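Local coordinates for protein putative metal-dependent phosphoesterase (Bifidobacterium adolescentis, PDB 3O0F) that hydrolyses phosphoester bonds with the help of bound iron and zinc ions, and binds AMP next to its metal centre, at residues A[89-94]-A[283-288]. Numbering follows the deposited sequence.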
ATOM      1  N   ALA A  89       2.437   2.328  -7.024  1.00 11.00           N
ATOM      2  CA  ALA A  89       2.505   3.257  -8.157  1.00 12.45           C
ATOM      3  C   ALA A  89       3.248   4.474  -7.699  1.00  8.86           C
ATOM      4  O   ALA A  89       2.862   5.094  -6.717  1.00  8.74           O
ATOM      5  CB  ALA A  89       1.125   3.660  -8.603  1.00  9.89           C
ATOM      6  N   PHE A  90       4.349   4.788  -8.358  1.00  8.29           N
ATOM      7  CA  PHE A  90       5.158   5.923  -7.928  1.00  9.14           C
ATOM      8  C   PHE A  90       5.308   6.952  -9.058  1.00 10.71           C
ATOM      9  O   PHE A  90       5.392   6.592 -10.250  1.00  9.26           O
ATOM     10  CB  PHE A  90       6.561   5.467  -7.544  1.00 10.86           C
ATOM     11  CG  PHE A  90       6.593   4.518  -6.384  1.00  9.35           C
ATOM     12  CD1 PHE A  90       6.405   4.989  -5.087  1.00 10.27           C
ATOM     13  CD2 PHE A  90       6.794   3.171  -6.594  1.00 14.62           C
ATOM     14  CE1 PHE A  90       6.392   4.092  -4.003  1.00 13.66           C
ATOM     15  CE2 PHE A  90       6.839   2.277  -5.522  1.00 10.09           C
ATOM     16  CZ  PHE A  90       6.624   2.748  -4.236  1.00 13.75           C
ATOM     17  N   GLN A  91       5.423   8.203  -8.639  1.00  9.99           N
ATOM     18  CA  GLN A  91       5.842   9.307  -9.516  1.00 11.65           C
ATOM     19  C   GLN A  91       5.015   9.415 -10.778  1.00  9.70           C
ATOM     20  O   GLN A  91       5.546   9.471 -11.893  1.00 12.37           O
ATOM     21  CB  GLN A  91       7.349   9.192  -9.826  1.00 14.31           C
ATOM     22  CG  GLN A  91       8.229   9.288  -8.535  1.00 11.90           C
ATOM     23  CD  GLN A  91       8.202  10.670  -7.891  1.00 17.11           C
ATOM     24  OE1 GLN A  91       7.822  10.817  -6.726  1.00 13.85           O
ATOM     25  NE2 GLN A  91       8.626  11.695  -8.648  1.00 11.23           N
ATOM     26  N   TYR A  92       3.704   9.445 -10.601  1.00 11.82           N
ATOM     27  CA  TYR A  92       2.766   9.627 -11.721  1.00 12.56           C
ATOM     28  C   TYR A  92       2.066  10.967 -11.576  1.00 13.56           C
ATOM     29  O   TYR A  92       2.077  11.566 -10.495  1.00 11.73           O
ATOM     30  CB  TYR A  92       1.760   8.488 -11.779  1.00 11.53           C
ATOM     31  CG  TYR A  92       0.922   8.354 -10.563  1.00 12.57           C
ATOM     32  CD1 TYR A  92      -0.269   9.036 -10.441  1.00 12.03           C
ATOM     33  CD2 TYR A  92       1.321   7.532  -9.520  1.00 14.95           C
ATOM     34  CE1 TYR A  92      -1.052   8.906  -9.326  1.00 17.55           C
ATOM     35  CE2 TYR A  92       0.554   7.400  -8.377  1.00 13.95           C
ATOM     36  CZ  TYR A  92      -0.629   8.073  -8.288  1.00 16.11           C
ATOM     37  OH  TYR A  92      -1.382   7.939  -7.158  1.00 17.90           O
ATOM     38  N   ASP A  93       1.447  11.443 -12.651  1.00 15.36           N
ATOM     39  CA  ASP A  93       0.697  12.709 -12.604  1.00 16.17           C
ATOM     40  C   ASP A  93      -0.573  12.595 -11.762  1.00 15.38           C
ATOM     41  O   ASP A  93      -1.518  11.920 -12.149  1.00 16.23           O
ATOM     42  CB  ASP A  93       0.372  13.172 -14.018  1.00 15.62           C
ATOM     43  CG  ASP A  93      -0.555  14.368 -14.063  1.00 22.81           C
ATOM     44  OD1 ASP A  93      -0.849  14.999 -12.996  1.00 19.31           O
ATOM     45  OD2 ASP A  93      -1.039  14.625 -15.199  1.00 23.93           O
ATOM     46  N   PRO A  94      -0.609  13.251 -10.596  1.00 17.35           N
ATOM     47  CA  PRO A  94      -1.786  13.061  -9.721  1.00 18.53           C
ATOM     48  C   PRO A  94      -3.100  13.621 -10.274  1.00 18.35           C
ATOM     49  O   PRO A  94      -4.160  13.202  -9.858  1.00 20.25           O
ATOM     50  CB  PRO A  94      -1.378  13.767  -8.428  1.00 20.03           C
ATOM     51  CG  PRO A  94      -0.449  14.830  -8.854  1.00 19.95           C
ATOM     52  CD  PRO A  94       0.337  14.230 -10.020  1.00 19.99           C
ATOM     53  N   GLU A 283      16.427   5.020 -10.583  1.00 15.20           N
ATOM     54  CA  GLU A 283      15.750   4.549 -11.768  1.00 18.92           C
ATOM     55  C   GLU A 283      14.243   4.795 -11.701  1.00 16.61           C
ATOM     56  O   GLU A 283      13.639   5.154 -12.702  1.00 13.05           O
ATOM     57  CB  GLU A 283      16.110   3.082 -12.026  1.00 22.34           C
ATOM     58  CG  GLU A 283      15.602   2.473 -13.350  1.00 30.16           C
ATOM     59  CD  GLU A 283      15.978   3.240 -14.641  1.00 35.42           C
ATOM     60  OE1 GLU A 283      16.998   3.972 -14.695  1.00 34.38           O
ATOM     61  OE2 GLU A 283      15.226   3.077 -15.637  1.00 37.22           O
ATOM     62  N   ILE A 284      13.624   4.653 -10.539  1.00 12.70           N
ATOM     63  CA  ILE A 284      12.206   4.972 -10.436  1.00 10.66           C
ATOM     64  C   ILE A 284      11.948   6.447 -10.788  1.00 11.84           C
ATOM     65  O   ILE A 284      10.953   6.814 -11.473  1.00 11.94           O
ATOM     66  CB  ILE A 284      11.659   4.642  -9.034  1.00  9.49           C
ATOM     67  CG1 ILE A 284      11.689   3.121  -8.787  1.00 10.56           C
ATOM     68  CG2 ILE A 284      10.193   5.188  -8.862  1.00  7.65           C
ATOM     69  CD1 ILE A 284      11.311   2.694  -7.351  1.00 11.43           C
ATOM     70  N   LEU A 285      12.814   7.302 -10.252  1.00  9.28           N
ATOM     71  CA  LEU A 285      12.689   8.748 -10.405  1.00 11.99           C
ATOM     72  C   LEU A 285      12.863   9.165 -11.853  1.00 13.20           C
ATOM     73  O   LEU A 285      12.141  10.056 -12.380  1.00 15.02           O
ATOM     74  CB  LEU A 285      13.714   9.458  -9.522  1.00 14.16           C
ATOM     75  CG  LEU A 285      13.341   9.587  -8.031  1.00 17.98           C
ATOM     76  CD1 LEU A 285      14.546  10.005  -7.218  1.00 11.28           C
ATOM     77  CD2 LEU A 285      12.205  10.572  -7.797  1.00 11.23           C
ATOM     78  N   CYS A 286      13.836   8.521 -12.498  1.00 17.33           N
ATOM     79  CA  CYS A 286      14.133   8.757 -13.917  1.00 17.15           C
ATOM     80  C   CYS A 286      13.042   8.273 -14.846  1.00 17.67           C
ATOM     81  O   CYS A 286      12.763   8.935 -15.841  1.00 18.29           O
ATOM     82  CB  CYS A 286      15.486   8.158 -14.313  1.00 20.43           C
ATOM     83  SG  CYS A 286      16.878   8.981 -13.511  1.00 24.91           S
ATOM     84  N   ARG A 287      12.383   7.164 -14.521  1.00 15.15           N
ATOM     85  CA  ARG A 287      11.282   6.708 -15.319  1.00 17.93           C
ATOM     86  C   ARG A 287      10.001   7.462 -15.115  1.00 17.43           C
ATOM     87  O   ARG A 287       9.217   7.530 -16.046  1.00 20.01           O
ATOM     88  CB  ARG A 287      10.935   5.248 -15.036  1.00 18.18           C
ATOM     89  CG  ARG A 287      11.951   4.351 -15.489  1.00 25.96           C
ATOM     90  CD  ARG A 287      11.444   2.959 -15.444  1.00 26.06           C
ATOM     91  NE  ARG A 287      12.576   2.102 -15.563  1.00 26.03           N
ATOM     92  CZ  ARG A 287      12.538   0.795 -15.694  1.00 30.90           C
ATOM     93  NH1 ARG A 287      11.379   0.127 -15.734  1.00 26.45           N
ATOM     94  NH2 ARG A 287      13.699   0.179 -15.795  1.00 28.21           N
ATOM     95  N   GLY A 288       9.754   7.949 -13.905  1.00 12.18           N
ATOM     96  CA  GLY A 288       8.498   8.641 -13.559  1.00 13.20           C
ATOM     97  C   GLY A 288       8.437  10.100 -14.008  1.00 14.45           C
ATOM     98  O   GLY A 288       9.331  10.621 -14.694  1.00 14.21           O
TER
HETATM   99  O   HOH W   1      10.287  11.310 -11.131  1.00 10.43           O
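F90, the last residue of strand 83-90, and Q91 just after it pack against I284, L285 and G288 where helix 278-287, the last of the chain, runs out beside the PHP-domain sheet. The tight part is apolar and buried. CG2 of I284 lies 3.9 Å from CB of F90 and reaches the F90 ring obliquely; the I284 side chain also touches L255, so it meets both strand 83-90 and edge strand 255-258. The F90 side chain is in turn about 6 Å from that of the iron ligand H18, which places this packing close to the metal site. Next to it the backbones come close: G288, where the helical conformation ends, brings its CA to 3.5 Å from the carbonyl O of Q91; with no side chain, it can sit with that CA 3.9 Å from Q91 CB, where a CB would collide.

Toward L285, an exposed residue, the contact is looser and partly wet. The Q91 chain bends about its CB-CG bond (chi2 -68°), which carries its amide obliquely across the L285 side chain, with CD2 of L285 3.8 Å from NE2. The amide is held at both ends, since OE1 accepts from the backbone N of L72 while NE2 donates to a water. That water bridges the segments, lying 3.0 Å from Q91 NE2 and donating to the carbonyl O of L285 at 2.6 Å.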